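Local coordinates for protein N-acetylmuramoyl-L-alanine amidase (PDB 7AGM) that probably hydrolyses, with the help of a bound zinc ion, the amide bond that joins N-acetylmuramic acid to L-alanine in the peptidoglycan of the mycobacterial cell wall, at residues L13-N18 against A75-N80; I25-P30 against G85-E90; T114-H119 against M186-D191. All coordinates share one frame; numbering follows the deposited sequence.

Overall arrangement
From the N terminus, strand 10-15 runs into the zinc ligand His17, and the chain continues through the short strand 28-30 to helix 52-69 and the outer strand 73-76. Interaction 1 closes this first long loop by setting 75-80 beside 13-18. Interaction 2 closes another, overlapping loop between strand 28-30 and the start of helix 88-98; the two cross, because their segments alternate along the chain, and they touch where Asn18 packs on Gly85. Interaction 3 follows in series, its centre about 23 Å from that of interaction 1. It ties the loop before strand 119-123 to the start of helix 189-196, beyond strand 178-185.

Interaction 1. Residues L13-N18 against A75-N80; sequences LDPGHN and AMSRGN. With ZN (zinc ion), chain C.
Arg78 lies against Pro15, their side chains sliding past each other in opposite directions, with Arg78 CG 3.8 Å from Pro15 CG. Its chain, extended from CG to NE, carries the guanidinium to a run of backbone carbonyls that a charged, multi-donor group suits well. Arg78 NE gives a nearly straight bond to Pro15 O (3.0 Å, 169°); the oxygen lies in the guanidinium plane, while NE stands above the carbonyl plane. NH2 reaches Gly16 O more obliquely and also bonds His53 O, while NH1 turns back to Asn80 O and is salt-bridged to Asp81. At the CG edge of the Pro15 ring, Met76 crosses at about a right angle, bent at chi3 (56°) to put CE 3.6 Å from Pro15 CG. Ser77 OG donates to Asp14 OD1 (2.7 Å) on the anti side of the carboxylate. OD1 also forms a salt bridge with Arg91, which probably favours the charged form of this buried acid. The backbones pair in parallel: Leu13 N bonds Ala75 O (2.8 Å), and Ser77 N bonds Leu13 O. Beyond the strand, His17, its ND1 oriented by Glu41 O, binds zinc through NE2 with Glu52, His107 and three waters: the metal site of Amidase_3-family zinc amidases.

Interaction 2. Residues I25-P30 against G85-E90; sequences IGRQVP and GPCVDE
Val29 sets its branched side chain against the carboxylate of Asp89, CB lying 3.5 Å from Asp89 OD1. Of its two methyls, CG1 is anti to the carbonyl carbon (chi1 -55°); it also lies against Asp89 OD1 and reaches Cys87 CB more loosely, at 4.2 Å. Val29 CG2 meets Val88 CG2 at 3.7 Å, the two valines crossing at about a right angle. A compact beta-branched residue suits this buried spot, where the first turn of a helix offers both carbon and carboxylate surface. No direct hydrogen bond joins the segments; water does the polar work. The exposed Arg27 bends at chi3 (57°) and swings its guanidinium over to the helix start, where two waters lie at its edge, in plane. One accepts from NH2 and donates to Asp89 OD1 (3.0 Å), and the other accepts from NH1 and donates to Asp89 OD2 (2.8 Å), so that arginine and aspartate are linked twice without touching. Arg27 NH2 also comes within 3.1 Å of Cys87 SG. Cys87 is the N-cap residue of helix 88-98, and its sulfur is joined to Cys39, which backbone bonds tie to Arg27. The result is a disulfide-braced helix N-terminus packed on a two-stranded antiparallel hairpin.

Interaction 3. Residues T114-H119 against M186-D191; sequences TGRGFH and MKNPVD
The two backbones come nearest at Thr114 and Asn188, 6.0 Å between CA atoms, and Gly117 N farther along gives a nearly straight bond to the syn lone pair of Asp191 OD2, 2.9 Å away. Gly117 has a positive phi of 110°, an angle at which glycine is at ease. Asp191 OD2 also accepts from Asn185 N, while Asp191 OD1 takes both NE (2.9 Å) and NH2 (3.0 Å) of Arg116 in a side-on salt bridge. OD1 lies in the guanidinium plane, yet the carboxylate is turned 64° from it; one oxygen takes both arginine donors, and the other accepts from the backbone. These four donors would probably stabilise the negative charge of this buried acid. Val190 CG1, anti to its backbone N (chi1 -179°), rests 3.5 Å above the centre of the Arg116 guanidinium; a methyl of the branched valine is well shaped to cover that flat face. The amide of Asn188 lies almost parallel to the guanidinium, with OD1 3.4 Å from Arg116 CB and ND2 bonded to Pro113 O. Asn188 OD1 also accepts from Asp191 N (3.0 Å) and, weakly, from Val190 N. This is an asparagine N-cap, with proline following, on helix 189-196, to which the loop leading into strand 119-123 is salt-bridged.

Interaction 1. Residues L13-N18 against A75-N80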
ATOM      1  N   LEU A  13      -4.536  -2.102  -7.152  1.00 12.30           N
ATOM      2  CA  LEU A  13      -3.712  -1.047  -6.574  1.00 12.90           C
ATOM      3  C   LEU A  13      -4.594  -0.080  -5.800  1.00 13.24           C
ATOM      4  O   LEU A  13      -5.613   0.390  -6.318  1.00 14.95           O
ATOM      5  CB  LEU A  13      -2.958  -0.292  -7.672  1.00 13.29           C
ATOM      6  CG  LEU A  13      -1.938  -1.124  -8.451  1.00 13.92           C
ATOM      7  CD1 LEU A  13      -1.451  -0.349  -9.674  1.00 15.42           C
ATOM      8  CD2 LEU A  13      -0.767  -1.532  -7.549  1.00 15.11           C
ATOM      9  N   ASP A  14      -4.191   0.230  -4.569  1.00 12.88           N
ATOM     10  CA  ASP A  14      -4.962   1.093  -3.673  1.00 13.71           C
ATOM     11  C   ASP A  14      -4.103   2.246  -3.174  1.00 14.57           C
ATOM     12  O   ASP A  14      -3.404   2.126  -2.156  1.00 15.08           O
ATOM     13  CB  ASP A  14      -5.533   0.289  -2.505  1.00 14.12           C
ATOM     14  CG  ASP A  14      -6.145   1.173  -1.436  1.00 17.19           C
ATOM     15  OD1 ASP A  14      -6.786   2.184  -1.796  1.00 20.14           O
ATOM     16  OD2 ASP A  14      -5.989   0.847  -0.237  1.00 17.26           O
ATOM     17  N   PRO A  15      -4.146   3.394  -3.850  1.00 15.06           N
ATOM     18  CA  PRO A  15      -3.469   4.584  -3.309  1.00 14.15           C
ATOM     19  C   PRO A  15      -4.244   5.115  -2.112  1.00 13.83           C
ATOM     20  O   PRO A  15      -5.406   5.516  -2.232  1.00 14.47           O
ATOM     21  CB  PRO A  15      -3.473   5.570  -4.484  1.00 15.10           C
ATOM     22  CG  PRO A  15      -4.592   5.118  -5.379  1.00 16.40           C
ATOM     23  CD  PRO A  15      -4.833   3.644  -5.130  1.00 16.12           C
ATOM     24  N   GLY A  16      -3.600   5.076  -0.947  1.00 13.66           N
ATOM     25  CA  GLY A  16      -4.304   5.362   0.293  1.00 14.14           C
ATOM     26  C   GLY A  16      -4.914   6.754   0.313  1.00 14.47           C
ATOM     27  O   GLY A  16      -4.368   7.711  -0.252  1.00 14.33           O
ATOM     28  N   HIS A  17      -6.081   6.847   0.960  1.00 15.77           N
ATOM     29  CA  HIS A  17      -6.787   8.081   1.295  1.00 17.54           C
ATOM     30  C   HIS A  17      -7.477   8.694   0.085  1.00 20.59           C
ATOM     31  O   HIS A  17      -7.462   8.098  -0.993  1.00 19.36           O
ATOM     32  CB  HIS A  17      -5.874   9.052   2.054  1.00 16.89           C
ATOM     33  CG  HIS A  17      -5.171   8.397   3.196  1.00 16.47           C
ATOM     34  ND1 HIS A  17      -5.780   8.167   4.411  1.00 16.80           N
ATOM     35  CD2 HIS A  17      -3.928   7.865   3.290  1.00 16.35           C
ATOM     36  CE1 HIS A  17      -4.934   7.543   5.213  1.00 15.40           C
ATOM     37  NE2 HIS A  17      -3.808   7.338   4.554  1.00 15.36           N
ATOM     38  N   ASN A  18      -8.112   9.855   0.264  1.00 27.47           N
ATOM     39  CA  ASN A  18      -8.866  10.521  -0.791  1.00 36.26           C
ATOM     40  C   ASN A  18      -8.252  11.880  -1.081  1.00 28.03           C
ATOM     41  O   ASN A  18      -7.646  12.504  -0.206  1.00 27.56           O
ATOM     42  CB  ASN A  18     -10.317  10.816  -0.378  1.00 55.56           C
ATOM     43  CG  ASN A  18     -11.039   9.619   0.194  1.00 75.47           C
ATOM     44  OD1 ASN A  18     -10.877   8.487  -0.264  1.00 38.51           O
ATOM     45  ND2 ASN A  18     -11.874   9.874   1.195  1.00 31.26           N
ATOM     46  N   ALA A  75      -6.245  -2.714 -11.745  1.00 14.34           N
ATOM     47  CA  ALA A  75      -7.377  -1.864 -11.413  1.00 14.92           C
ATOM     48  C   ALA A  75      -6.991  -1.048 -10.193  1.00 15.27           C
ATOM     49  O   ALA A  75      -6.125  -1.457  -9.416  1.00 15.10           O
ATOM     50  CB  ALA A  75      -8.656  -2.657 -11.119  1.00 16.34           C
ATOM     51  N   MET A  76      -7.616   0.117 -10.038  1.00 16.47           N
ATOM     52  CA  MET A  76      -7.311   1.017  -8.933  1.00 17.80           C
ATOM     53  C   MET A  76      -8.539   1.280  -8.071  1.00 17.61           C
ATOM     54  O   MET A  76      -9.681   1.230  -8.538  1.00 18.48           O
ATOM     55  CB  MET A  76      -6.702   2.333  -9.438  1.00 20.69           C
ATOM     56  CG  MET A  76      -5.312   2.156 -10.030  1.00 24.28           C
ATOM     57  SD  MET A  76      -4.558   3.716 -10.500  1.00 29.90           S
ATOM     58  CE  MET A  76      -4.631   4.614  -8.956  1.00 41.63           C
ATOM     59  N   SER A  77      -8.294   1.571  -6.795  1.00 17.21           N
ATOM     60  CA  SER A  77      -9.381   1.825  -5.861  1.00 17.51           C
ATOM     61  C   SER A  77     -10.012   3.201  -6.034  1.00 18.41           C
ATOM     62  O   SER A  77     -11.139   3.408  -5.576  1.00 20.13           O
ATOM     63  CB  SER A  77      -8.871   1.695  -4.429  1.00 18.25           C
ATOM     64  OG  SER A  77      -7.888   2.676  -4.174  1.00 16.90           O
ATOM     65  N   ARG A  78      -9.315   4.145  -6.663  1.00 18.00           N
ATOM     66  CA  ARG A  78      -9.871   5.466  -6.908  1.00 18.32           C
ATOM     67  C   ARG A  78      -9.309   5.982  -8.219  1.00 19.50           C
ATOM     68  O   ARG A  78      -8.275   5.513  -8.701  1.00 19.47           O
ATOM     69  CB  ARG A  78      -9.587   6.436  -5.753  1.00 18.17           C
ATOM     70  CG  ARG A  78      -8.115   6.668  -5.454  1.00 17.98           C
ATOM     71  CD  ARG A  78      -8.017   7.694  -4.339  1.00 17.70           C
ATOM     72  NE  ARG A  78      -6.726   7.818  -3.664  1.00 17.70           N
ATOM     73  CZ  ARG A  78      -5.949   8.901  -3.703  1.00 17.92           C
ATOM     74  NH1 ARG A  78      -6.284   9.953  -4.449  1.00 18.66           N
ATOM     75  NH2 ARG A  78      -4.831   8.936  -2.989  1.00 16.68           N
ATOM     76  N   GLY A  79     -10.003   6.971  -8.782  1.00 21.24           N
ATOM     77  CA  GLY A  79      -9.711   7.434 -10.123  1.00 22.60           C
ATOM     78  C   GLY A  79      -9.295   8.885 -10.231  1.00 23.90           C
ATOM     79  O   GLY A  79      -9.134   9.397 -11.344  1.00 25.89           O
ATOM     80  N   ASN A  80      -9.116   9.562  -9.099  1.00 23.51           N
ATOM     81  CA  ASN A  80      -8.652  10.945  -9.092  1.00 23.56           C
ATOM     82  C   ASN A  80      -8.014  11.239  -7.739  1.00 22.42           C
ATOM     83  O   ASN A  80      -8.017  10.405  -6.828  1.00 21.65           O
ATOM     84  CB  ASN A  80      -9.795  11.926  -9.371  1.00 24.74           C
ATOM     85  CG  ASN A  80     -10.895  11.849  -8.330  1.00 26.21           C
ATOM     86  OD1 ASN A  80     -10.660  12.056  -7.131  1.00 27.18           O
ATOM     87  ND2 ASN A  80     -12.108  11.556  -8.780  1.00 42.71           N
TER
HETATM   88 ZN    ZN C 301      -2.096   6.208   5.053  0.86 17.59          ZN
HETATM   89  O   HOH W   1      -2.243   7.329   6.875  1.00 45.81           O
HETATM   90  O   HOH W   2      -3.191   5.119   6.659  1.00 25.69           O
HETATM   91  O   HOH W   3      -0.453   5.876   6.276  1.00 21.69           O

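Interaction 2. Residues I25-P30 against G85-E90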
ATOM      1  N   ILE A  25     -16.758  10.620   5.868  1.00 52.96           N
ATOM      2  CA  ILE A  25     -15.604   9.795   6.210  1.00 39.72           C
ATOM      3  C   ILE A  25     -15.596   9.355   7.667  1.00 27.95           C
ATOM      4  O   ILE A  25     -14.831   8.454   8.020  1.00 26.39           O
ATOM      5  CB  ILE A  25     -14.261  10.446   5.816  1.00 36.89           C
ATOM      6  CG1 ILE A  25     -13.899  11.579   6.779  1.00 27.92           C
ATOM      7  CG2 ILE A  25     -14.313  10.934   4.367  1.00 33.89           C
ATOM      8  CD1 ILE A  25     -12.522  12.174   6.530  1.00 39.23           C
ATOM      9  N   GLY A  26     -16.426   9.959   8.520  1.00 30.76           N
ATOM     10  CA  GLY A  26     -16.519   9.521   9.904  1.00 32.76           C
ATOM     11  C   GLY A  26     -17.461   8.359  10.162  1.00 31.26           C
ATOM     12  O   GLY A  26     -17.428   7.789  11.258  1.00 30.74           O
ATOM     13  N   ARG A  27     -18.293   7.999   9.186  1.00 28.80           N
ATOM     14  CA  ARG A  27     -19.216   6.881   9.343  1.00 30.93           C
ATOM     15  C   ARG A  27     -18.456   5.591   9.632  1.00 30.69           C
ATOM     16  O   ARG A  27     -17.372   5.355   9.093  1.00 25.73           O
ATOM     17  CB  ARG A  27     -20.045   6.716   8.070  1.00 30.48           C
ATOM     18  CG  ARG A  27     -21.063   5.587   8.138  1.00 37.53           C
ATOM     19  CD  ARG A  27     -21.838   5.454   6.840  1.00 39.43           C
ATOM     20  NE  ARG A  27     -20.961   5.235   5.693  1.00 51.92           N
ATOM     21  CZ  ARG A  27     -20.548   4.039   5.286  1.00 64.86           C
ATOM     22  NH1 ARG A  27     -20.929   2.947   5.936  1.00 59.17           N
ATOM     23  NH2 ARG A  27     -19.752   3.933   4.230  1.00 55.17           N
ATOM     24  N   GLN A  28     -19.034   4.753  10.490  1.00 28.87           N
ATOM     25  CA  GLN A  28     -18.362   3.543  10.950  1.00 26.39           C
ATOM     26  C   GLN A  28     -18.554   2.397   9.964  1.00 36.01           C
ATOM     27  O   GLN A  28     -19.659   2.162   9.466  1.00 27.68           O
ATOM     28  CB  GLN A  28     -18.904   3.138  12.318  1.00 29.34           C
ATOM     29  CG  GLN A  28     -18.566   4.128  13.420  1.00 29.98           C
ATOM     30  CD  GLN A  28     -17.068   4.308  13.605  1.00 27.31           C
ATOM     31  OE1 GLN A  28     -16.380   3.415  14.101  1.00 35.05           O
ATOM     32  NE2 GLN A  28     -16.559   5.467  13.210  1.00 31.50           N
ATOM     33  N   VAL A  29     -17.464   1.684   9.686  1.00 24.70           N
ATOM     34  CA  VAL A  29     -17.474   0.548   8.763  1.00 21.78           C
ATOM     35  C   VAL A  29     -16.780  -0.627   9.442  1.00 21.15           C
ATOM     36  O   VAL A  29     -15.936  -0.416  10.323  1.00 20.12           O
ATOM     37  CB  VAL A  29     -16.820   0.907   7.415  1.00 22.41           C
ATOM     38  CG1 VAL A  29     -17.475   2.142   6.796  1.00 26.16           C
ATOM     39  CG2 VAL A  29     -15.321   1.105   7.574  1.00 20.50           C
ATOM     40  N   PRO A  30     -17.097  -1.867   9.080  1.00 22.78           N
ATOM     41  CA  PRO A  30     -16.502  -3.012   9.778  1.00 22.07           C
ATOM     42  C   PRO A  30     -15.009  -3.131   9.527  1.00 21.05           C
ATOM     43  O   PRO A  30     -14.500  -2.797   8.453  1.00 20.93           O
ATOM     44  CB  PRO A  30     -17.250  -4.214   9.189  1.00 25.47           C
ATOM     45  CG  PRO A  30     -17.748  -3.746   7.875  1.00 35.97           C
ATOM     46  CD  PRO A  30     -18.060  -2.291   8.049  1.00 25.78           C
ATOM     47  N   GLY A  85     -13.150   9.363  -2.120  1.00 26.95           N
ATOM     48  CA  GLY A  85     -12.849   8.008  -2.523  1.00 26.13           C
ATOM     49  C   GLY A  85     -13.522   7.020  -1.589  1.00 26.22           C
ATOM     50  O   GLY A  85     -14.163   7.411  -0.608  1.00 25.87           O
ATOM     51  N   PRO A  86     -13.391   5.722  -1.867  1.00 24.11           N
ATOM     52  CA  PRO A  86     -14.180   4.724  -1.135  1.00 23.43           C
ATOM     53  C   PRO A  86     -13.694   4.525   0.295  1.00 21.52           C
ATOM     54  O   PRO A  86     -12.532   4.759   0.626  1.00 21.50           O
ATOM     55  CB  PRO A  86     -13.976   3.439  -1.950  1.00 26.69           C
ATOM     56  CG  PRO A  86     -13.448   3.888  -3.282  1.00 26.81           C
ATOM     57  CD  PRO A  86     -12.651   5.122  -2.990  1.00 32.06           C
ATOM     58  N   CYS A  87     -14.617   4.059   1.141  1.00 21.57           N
ATOM     59  CA  CYS A  87     -14.285   3.697   2.517  1.00 21.15           C
ATOM     60  C   CYS A  87     -13.323   2.508   2.553  1.00 19.16           C
ATOM     61  O   CYS A  87     -13.165   1.763   1.581  1.00 18.70           O
ATOM     62  CB  CYS A  87     -15.547   3.312   3.289  1.00 22.87           C
ATOM     63  SG  CYS A  87     -16.800   4.601   3.367  1.00 26.44           S
ATOM     64  N   VAL A  88     -12.701   2.312   3.720  1.00 16.90           N
ATOM     65  CA  VAL A  88     -11.678   1.275   3.854  1.00 17.09           C
ATOM     66  C   VAL A  88     -12.255  -0.119   3.657  1.00 17.11           C
ATOM     67  O   VAL A  88     -11.583  -0.997   3.107  1.00 17.71           O
ATOM     68  CB  VAL A  88     -10.891   1.412   5.175  1.00 17.70           C
ATOM     69  CG1 VAL A  88     -10.024   2.677   5.162  1.00 17.73           C
ATOM     70  CG2 VAL A  88     -11.828   1.406   6.361  1.00 19.36           C
ATOM     71  N   ASP A  89     -13.499  -0.352   4.087  1.00 17.98           N
ATOM     72  CA  ASP A  89     -14.117  -1.650   3.825  1.00 18.75           C
ATOM     73  C   ASP A  89     -14.456  -1.809   2.346  1.00 18.36           C
ATOM     74  O   ASP A  89     -14.292  -2.899   1.779  1.00 18.67           O
ATOM     75  CB  ASP A  89     -15.338  -1.879   4.723  1.00 19.95           C
ATOM     76  CG  ASP A  89     -16.462  -0.882   4.481  1.00 22.22           C
ATOM     77  OD1 ASP A  89     -16.192   0.272   4.082  1.00 21.35           O
ATOM     78  OD2 ASP A  89     -17.630  -1.248   4.736  1.00 25.94           O
ATOM     79  N   GLU A  90     -14.899  -0.720   1.705  1.00 18.27           N
ATOM     80  CA  GLU A  90     -15.207  -0.748   0.277  1.00 18.97           C
ATOM     81  C   GLU A  90     -13.965  -1.030  -0.564  1.00 17.32           C
ATOM     82  O   GLU A  90     -14.046  -1.724  -1.582  1.00 16.90           O
ATOM     83  CB  GLU A  90     -15.866   0.571  -0.142  1.00 22.30           C
ATOM     84  CG  GLU A  90     -17.238   0.800   0.492  1.00 26.54           C
ATOM     85  CD  GLU A  90     -17.855   2.168   0.173  1.00 49.28           C
ATOM     86  OE1 GLU A  90     -17.114   3.149  -0.057  1.00 27.55           O
ATOM     87  OE2 GLU A  90     -19.102   2.259   0.161  1.00 64.50           O
TER
HETATM   88  O   HOH W   4     -18.856   1.494   3.314  1.00 36.08           O
HETATM   89  O   HOH W   5     -20.128  -0.157   5.375  1.00 43.76           O

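Interaction 3. Residues T114-H119 against M186-D191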
ATOM      1  N   THR A 114      12.994  11.939  13.405  1.00 23.21           N
ATOM      2  CA  THR A 114      14.318  11.360  13.195  1.00 28.02           C
ATOM      3  C   THR A 114      14.270   9.948  12.626  1.00 23.31           C
ATOM      4  O   THR A 114      15.319   9.418  12.244  1.00 28.49           O
ATOM      5  CB  THR A 114      15.127  11.344  14.501  1.00 29.72           C
ATOM      6  OG1 THR A 114      14.417  10.601  15.501  1.00 31.92           O
ATOM      7  CG2 THR A 114      15.373  12.766  15.003  1.00 31.16           C
ATOM      8  N   GLY A 115      13.098   9.326  12.563  1.00 21.95           N
ATOM      9  CA  GLY A 115      12.963   7.986  12.021  1.00 21.06           C
ATOM     10  C   GLY A 115      12.556   8.044  10.559  1.00 20.42           C
ATOM     11  O   GLY A 115      11.722   8.858  10.172  1.00 20.47           O
ATOM     12  N   ARG A 116      13.157   7.175   9.754  1.00 19.35           N
ATOM     13  CA  ARG A 116      12.848   7.126   8.333  1.00 17.28           C
ATOM     14  C   ARG A 116      12.816   5.682   7.871  1.00 16.74           C
ATOM     15  O   ARG A 116      13.201   4.758   8.599  1.00 16.77           O
ATOM     16  CB  ARG A 116      13.865   7.910   7.495  1.00 17.49           C
ATOM     17  CG  ARG A 116      15.198   7.194   7.288  1.00 18.54           C
ATOM     18  CD  ARG A 116      16.004   7.797   6.139  1.00 19.53           C
ATOM     19  NE  ARG A 116      15.306   7.663   4.866  1.00 19.59           N
ATOM     20  CZ  ARG A 116      15.892   7.387   3.700  1.00 20.38           C
ATOM     21  NH1 ARG A 116      17.204   7.203   3.622  1.00 21.00           N
ATOM     22  NH2 ARG A 116      15.154   7.290   2.604  1.00 20.51           N
ATOM     23  N   GLY A 117      12.337   5.487   6.651  1.00 15.72           N
ATOM     24  CA  GLY A 117      12.360   4.183   6.021  1.00 14.93           C
ATOM     25  C   GLY A 117      10.969   3.587   5.876  1.00 14.06           C
ATOM     26  O   GLY A 117       9.961   4.152   6.306  1.00 15.38           O
ATOM     27  N   PHE A 118      10.936   2.418   5.239  1.00 13.32           N
ATOM     28  CA  PHE A 118       9.689   1.758   4.858  1.00 12.80           C
ATOM     29  C   PHE A 118       9.289   0.678   5.862  1.00 13.32           C
ATOM     30  O   PHE A 118      10.120   0.108   6.577  1.00 14.28           O
ATOM     31  CB  PHE A 118       9.812   1.119   3.463  1.00 13.12           C
ATOM     32  CG  PHE A 118      10.640  -0.145   3.446  1.00 13.71           C
ATOM     33  CD1 PHE A 118      10.068  -1.379   3.755  1.00 14.36           C
ATOM     34  CD2 PHE A 118      11.995  -0.101   3.142  1.00 14.04           C
ATOM     35  CE1 PHE A 118      10.834  -2.538   3.765  1.00 14.77           C
ATOM     36  CE2 PHE A 118      12.767  -1.261   3.148  1.00 14.72           C
ATOM     37  CZ  PHE A 118      12.177  -2.485   3.460  1.00 14.26           C
ATOM     38  N   HIS A 119       7.995   0.366   5.883  1.00 13.34           N
ATOM     39  CA  HIS A 119       7.556  -0.879   6.498  1.00 14.81           C
ATOM     40  C   HIS A 119       6.390  -1.464   5.714  1.00 14.78           C
ATOM     41  O   HIS A 119       5.590  -0.736   5.114  1.00 16.19           O
ATOM     42  CB  HIS A 119       7.351  -0.796   8.037  1.00 29.99           C
ATOM     43  CG  HIS A 119       6.287   0.159   8.490  1.00 29.99           C
ATOM     44  ND1 HIS A 119       6.380   1.526   8.321  1.00 29.99           N
ATOM     45  CD2 HIS A 119       5.137  -0.054   9.176  1.00 29.99           C
ATOM     46  CE1 HIS A 119       5.315   2.107   8.848  1.00 29.99           C
ATOM     47  NE2 HIS A 119       4.546   1.170   9.375  1.00 29.99           N
ATOM     48  N   MET A 186       6.546  10.848   6.414  1.00 15.23           N
ATOM     49  CA  MET A 186       6.390  12.192   5.858  1.00 15.33           C
ATOM     50  C   MET A 186       6.954  13.267   6.776  1.00 16.13           C
ATOM     51  O   MET A 186       7.214  14.386   6.314  1.00 16.16           O
ATOM     52  CB  MET A 186       4.917  12.495   5.576  1.00 15.96           C
ATOM     53  CG  MET A 186       4.258  11.486   4.642  1.00 16.02           C
ATOM     54  SD  MET A 186       2.835  12.162   3.745  1.00 16.82           S
ATOM     55  CE  MET A 186       3.603  12.881   2.278  1.00 17.23           C
ATOM     56  N   LYS A 187       7.132  12.960   8.058  1.00 16.58           N
ATOM     57  CA  LYS A 187       7.678  13.904   9.022  1.00 17.50           C
ATOM     58  C   LYS A 187       9.199  13.899   9.072  1.00 18.37           C
ATOM     59  O   LYS A 187       9.780  14.720   9.790  1.00 19.95           O
ATOM     60  CB  LYS A 187       7.120  13.612  10.419  1.00 18.57           C
ATOM     61  CG  LYS A 187       5.605  13.545  10.473  1.00 19.28           C
ATOM     62  CD  LYS A 187       4.984  14.862  10.049  1.00 21.12           C
ATOM     63  CE  LYS A 187       3.470  14.811  10.177  1.00 24.16           C
ATOM     64  NZ  LYS A 187       2.838  16.040   9.615  1.00 30.41           N
ATOM     65  N   ASN A 188       9.854  13.008   8.337  1.00 18.31           N
ATOM     66  CA  ASN A 188      11.309  12.907   8.287  1.00 17.33           C
ATOM     67  C   ASN A 188      11.851  13.735   7.117  1.00 17.63           C
ATOM     68  O   ASN A 188      11.266  13.720   6.031  1.00 17.62           O
ATOM     69  CB  ASN A 188      11.729  11.448   8.111  1.00 16.97           C
ATOM     70  CG  ASN A 188      13.211  11.300   7.845  1.00 16.59           C
ATOM     71  OD1 ASN A 188      13.633  11.158   6.700  1.00 16.37           O
ATOM     72  ND2 ASN A 188      14.011  11.331   8.904  1.00 17.36           N
ATOM     73  N   PRO A 189      12.961  14.463   7.303  1.00 17.75           N
ATOM     74  CA  PRO A 189      13.465  15.310   6.204  1.00 18.24           C
ATOM     75  C   PRO A 189      13.873  14.558   4.946  1.00 17.76           C
ATOM     76  O   PRO A 189      13.683  15.086   3.839  1.00 17.40           O
ATOM     77  CB  PRO A 189      14.644  16.058   6.843  1.00 19.76           C
ATOM     78  CG  PRO A 189      14.311  16.108   8.297  1.00 20.07           C
ATOM     79  CD  PRO A 189      13.586  14.798   8.594  1.00 19.35           C
ATOM     80  N   VAL A 190      14.448  13.357   5.068  1.00 17.76           N
ATOM     81  CA  VAL A 190      14.856  12.620   3.873  1.00 16.91           C
ATOM     82  C   VAL A 190      13.635  12.069   3.144  1.00 15.56           C
ATOM     83  O   VAL A 190      13.456  12.286   1.937  1.00 15.81           O
ATOM     84  CB  VAL A 190      15.847  11.493   4.217  1.00 17.59           C
ATOM     85  CG1 VAL A 190      16.266  10.780   2.944  1.00 17.65           C
ATOM     86  CG2 VAL A 190      17.060  12.027   4.977  1.00 18.44           C
ATOM     87  N   ASP A 191      12.779  11.335   3.863  1.00 15.72           N
ATOM     88  CA  ASP A 191      11.630  10.715   3.208  1.00 15.24           C
ATOM     89  C   ASP A 191      10.705  11.769   2.611  1.00 15.28           C
ATOM     90  O   ASP A 191      10.209  11.604   1.489  1.00 15.67           O
ATOM     91  CB  ASP A 191      10.855   9.824   4.187  1.00 15.64           C
ATOM     92  CG  ASP A 191      11.592   8.543   4.561  1.00 16.00           C
ATOM     93  OD1 ASP A 191      12.643   8.225   3.970  1.00 16.19           O
ATOM     94  OD2 ASP A 191      11.080   7.840   5.455  1.00 15.94           O
TER